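Oligopeptide-binding protein oppA (PDB 3DRF) binds oligopeptides in a voluminous cavity as the receptor of the OppABCDF ABC transporter, which takes up peptides longer than three residues and is essential for growth in milk. Local coordinates at residues A[332-337]-A[385-390]. Sequence-based numbering, arbitrary orientation.
Sequences VRQAIG and NKLLDE
The methyl group of Ala335 sits between two successive leucines of the facing helix, Leu387 and Leu388. Its CB lies 3.6 Å from CG of Leu388, with CD1 and CD2 of that leucine following at 3.9 and 4.0 Å from the same methyl, so the branch point and both arms of the isobutyl group take part. Leu387 meets Ala335 CB to CB at 4.3 Å and lays its CD1 4.1 Å from the backbone N of Ala335. Leu388 also reaches past the alanine: with CG beside its backbone N (chi1 -70°), the side chain carries CD2 to within 3.8 Å of CG2 of Val332, one turn earlier, and the two side chains cross nearly at right angles. Leu387 works in the other direction. Its CD1 packs on CB of Gln334, and its CD2 is 3.8 Å from OE1 of Gln334, a van der Waals contact with the amide end. That amide is positioned from elsewhere, as NE2 of Gln334 donates a hydrogen bond to the carbonyl of Lys532.

No hydrogen bond joins the two segments directly; the contact is mainly apolar, and Gln334 is the one polar side chain to take part. A polar tie just beyond it links the carbonyl of Leu387 to ND2 of Asn331, while Trp393 packs on Val332. On the outer side of 385-390, Asn385 and Asp389 both bind Arg402, the latter through a salt bridge, connecting this helix to strand 401-404. Ile336 rests on Met305 and Tyr307 of strand 292-307.

The local axes pass 8.7 Å apart and run at 159° to each other. This is close antiparallel packing of helices 330-339 and 381-390, with the former backed by a strand of the mixed sheet, an alpha/beta layering characteristic of the solute-binding-protein fold, whose lobes close on the peptide like a Venus fly-trap.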
ATOM      1  N   VAL A 332     -17.058 -18.459 -12.819  1.00  8.10           N
ATOM      2  CA  VAL A 332     -17.736 -17.224 -12.367  1.00  7.60           C
ATOM      3  C   VAL A 332     -16.760 -16.038 -12.157  1.00  7.43           C
ATOM      4  O   VAL A 332     -16.975 -14.989 -12.587  1.00  7.58           O
ATOM      5  CB  VAL A 332     -18.569 -17.509 -11.096  1.00  7.79           C
ATOM      6  CG1 VAL A 332     -19.263 -16.226 -10.582  1.00  9.05           C
ATOM      7  CG2 VAL A 332     -19.678 -18.562 -11.441  1.00  7.89           C
ATOM      8  N   ARG A 333     -15.686 -16.334 -11.451  1.00  6.89           N
ATOM      9  CA  ARG A 333     -14.620 -15.312 -11.197  1.00  6.76           C
ATOM     10  C   ARG A 333     -14.068 -14.744 -12.503  1.00  6.62           C
ATOM     11  O   ARG A 333     -13.934 -13.602 -12.662  1.00  6.98           O
ATOM     12  CB  ARG A 333     -13.436 -15.919 -10.361  1.00  6.50           C
ATOM     13  CG  ARG A 333     -13.934 -16.337  -8.934  1.00  7.09           C
ATOM     14  CD  ARG A 333     -12.766 -16.645  -7.951  1.00  7.49           C
ATOM     15  NE  ARG A 333     -11.797 -17.634  -8.490  1.00  6.88           N
ATOM     16  CZ  ARG A 333     -11.865 -18.945  -8.281  1.00  7.49           C
ATOM     17  NH1 ARG A 333     -12.870 -19.476  -7.609  1.00  9.31           N
ATOM     18  NH2 ARG A 333     -10.943 -19.763  -8.776  1.00  8.51           N
ATOM     19  N   GLN A 334     -13.777 -15.642 -13.440  1.00  6.89           N
ATOM     20  CA  GLN A 334     -13.238 -15.240 -14.734  1.00  7.30           C
ATOM     21  C   GLN A 334     -14.271 -14.435 -15.547  1.00  7.20           C
ATOM     22  O   GLN A 334     -13.959 -13.410 -16.090  1.00  7.62           O
ATOM     23  CB  GLN A 334     -12.811 -16.489 -15.537  1.00  7.23           C
ATOM     24  CG  GLN A 334     -11.535 -17.219 -14.947  1.00  7.53           C
ATOM     25  CD  GLN A 334     -11.197 -18.461 -15.720  1.00  9.04           C
ATOM     26  OE1 GLN A 334     -11.945 -18.870 -16.543  1.00 10.87           O
ATOM     27  NE2 GLN A 334     -10.033 -19.008 -15.480  1.00  9.06           N
ATOM     28  N   ALA A 335     -15.518 -14.914 -15.534  1.00  7.00           N
ATOM     29  CA  ALA A 335     -16.599 -14.277 -16.323  1.00  7.07           C
ATOM     30  C   ALA A 335     -16.822 -12.814 -15.862  1.00  7.40           C
ATOM     31  O   ALA A 335     -16.956 -11.931 -16.635  1.00  7.87           O
ATOM     32  CB  ALA A 335     -17.940 -15.120 -16.257  1.00  7.87           C
ATOM     33  N   ILE A 336     -16.836 -12.641 -14.547  1.00  7.51           N
ATOM     34  CA  ILE A 336     -17.089 -11.316 -13.958  1.00  7.89           C
ATOM     35  C   ILE A 336     -15.936 -10.342 -14.348  1.00  7.77           C
ATOM     36  O   ILE A 336     -16.139  -9.220 -14.597  1.00  7.36           O
ATOM     37  CB  ILE A 336     -17.352 -11.465 -12.452  1.00  7.65           C
ATOM     38  CG1 ILE A 336     -18.728 -12.119 -12.252  1.00  9.06           C
ATOM     39  CG2 ILE A 336     -17.285 -10.065 -11.701  1.00  8.24           C
ATOM     40  CD1 ILE A 336     -19.041 -12.528 -10.775  1.00  9.99           C
ATOM     41  N   GLY A 337     -14.716 -10.883 -14.431  1.00  7.60           N
ATOM     42  CA  GLY A 337     -13.562 -10.124 -14.950  1.00  7.58           C
ATOM     43  C   GLY A 337     -13.679  -9.755 -16.443  1.00  8.07           C
ATOM     44  O   GLY A 337     -13.504  -8.660 -16.799  1.00  8.31           O
ATOM     45  N   ASN A 385     -20.240 -14.966 -21.010  1.00 10.06           N
ATOM     46  CA  ASN A 385     -21.493 -15.739 -21.134  1.00 10.48           C
ATOM     47  C   ASN A 385     -21.237 -17.250 -21.406  1.00 10.87           C
ATOM     48  O   ASN A 385     -21.886 -18.064 -20.833  1.00 11.61           O
ATOM     49  CB  ASN A 385     -22.417 -15.088 -22.217  1.00 10.52           C
ATOM     50  CG  ASN A 385     -23.189 -13.857 -21.692  1.00 11.19           C
ATOM     51  OD1 ASN A 385     -23.828 -13.903 -20.722  1.00 10.91           O
ATOM     52  ND2 ASN A 385     -23.124 -12.795 -22.447  1.00 13.10           N
ATOM     53  N   LYS A 386     -20.281 -17.554 -22.264  1.00 11.52           N
ATOM     54  CA  LYS A 386     -19.903 -18.948 -22.575  1.00 12.06           C
ATOM     55  C   LYS A 386     -19.427 -19.667 -21.298  1.00 11.35           C
ATOM     56  O   LYS A 386     -19.835 -20.737 -21.039  1.00 11.68           O
ATOM     57  CB  LYS A 386     -18.828 -18.958 -23.666  1.00 13.02           C
ATOM     58  CG  LYS A 386     -18.384 -20.366 -24.075  1.00 15.99           C
ATOM     59  CD  LYS A 386     -17.384 -20.280 -25.246  1.00 19.44           C
ATOM     60  CE  LYS A 386     -16.798 -21.585 -25.643  1.00 22.74           C
ATOM     61  NZ  LYS A 386     -15.679 -21.806 -24.893  1.00 24.65           N
ATOM     62  N   LEU A 387     -18.532 -19.018 -20.529  1.00 10.51           N
ATOM     63  CA  LEU A 387     -17.992 -19.590 -19.295  1.00 10.39           C
ATOM     64  C   LEU A 387     -19.104 -19.943 -18.323  1.00 10.23           C
ATOM     65  O   LEU A 387     -19.075 -20.954 -17.709  1.00 10.64           O
ATOM     66  CB  LEU A 387     -17.002 -18.610 -18.628  1.00 10.39           C
ATOM     67  CG  LEU A 387     -15.638 -18.535 -19.324  1.00 10.51           C
ATOM     68  CD1 LEU A 387     -14.897 -17.307 -18.850  1.00 10.73           C
ATOM     69  CD2 LEU A 387     -14.746 -19.772 -18.942  1.00 13.24           C
ATOM     70  N   LEU A 388     -20.080 -19.049 -18.209  1.00  9.94           N
ATOM     71  CA  LEU A 388     -21.188 -19.245 -17.275  1.00 10.04           C
ATOM     72  C   LEU A 388     -22.128 -20.367 -17.764  1.00 10.78           C
ATOM     73  O   LEU A 388     -22.532 -21.167 -16.993  1.00 10.59           O
ATOM     74  CB  LEU A 388     -21.954 -17.907 -17.063  1.00  9.86           C
ATOM     75  CG  LEU A 388     -21.097 -16.881 -16.254  1.00  9.48           C
ATOM     76  CD1 LEU A 388     -21.811 -15.517 -16.296  1.00 10.68           C
ATOM     77  CD2 LEU A 388     -20.900 -17.408 -14.829  1.00 11.26           C
ATOM     78  N   ASP A 389     -22.424 -20.379 -19.064  1.00 11.79           N
ATOM     79  CA  ASP A 389     -23.244 -21.446 -19.676  1.00 12.76           C
ATOM     80  C   ASP A 389     -22.568 -22.808 -19.426  1.00 13.45           C
ATOM     81  O   ASP A 389     -23.194 -23.707 -18.981  1.00 14.46           O
ATOM     82  CB  ASP A 389     -23.361 -21.267 -21.208  1.00 13.06           C
ATOM     83  CG  ASP A 389     -24.421 -20.309 -21.617  1.00 14.85           C
ATOM     84  OD1 ASP A 389     -25.233 -19.911 -20.791  1.00 16.56           O
ATOM     85  OD2 ASP A 389     -24.387 -19.921 -22.743  1.00 17.37           O
ATOM     86  N   GLU A 390     -21.275 -22.884 -19.711  1.00 13.45           N
ATOM     87  CA  GLU A 390     -20.470 -24.128 -19.541  1.00 14.36           C
ATOM     88  C   GLU A 390     -20.428 -24.621 -18.101  1.00 14.10           C
ATOM     89  O   GLU A 390     -20.327 -25.777 -17.852  1.00 15.91           O
ATOM     90  CB  GLU A 390     -19.041 -23.948 -20.086  1.00 14.72           C
ATOM     91  CG  GLU A 390     -18.948 -23.841 -21.595  1.00 17.06           C
ATOM     92  CD  GLU A 390     -17.579 -23.514 -22.098  1.00 19.78           C
ATOM     93  OE1 GLU A 390     -16.702 -23.075 -21.355  1.00 21.94           O
ATOM     94  OE2 GLU A 390     -17.413 -23.673 -23.276  1.00 22.63           O
TER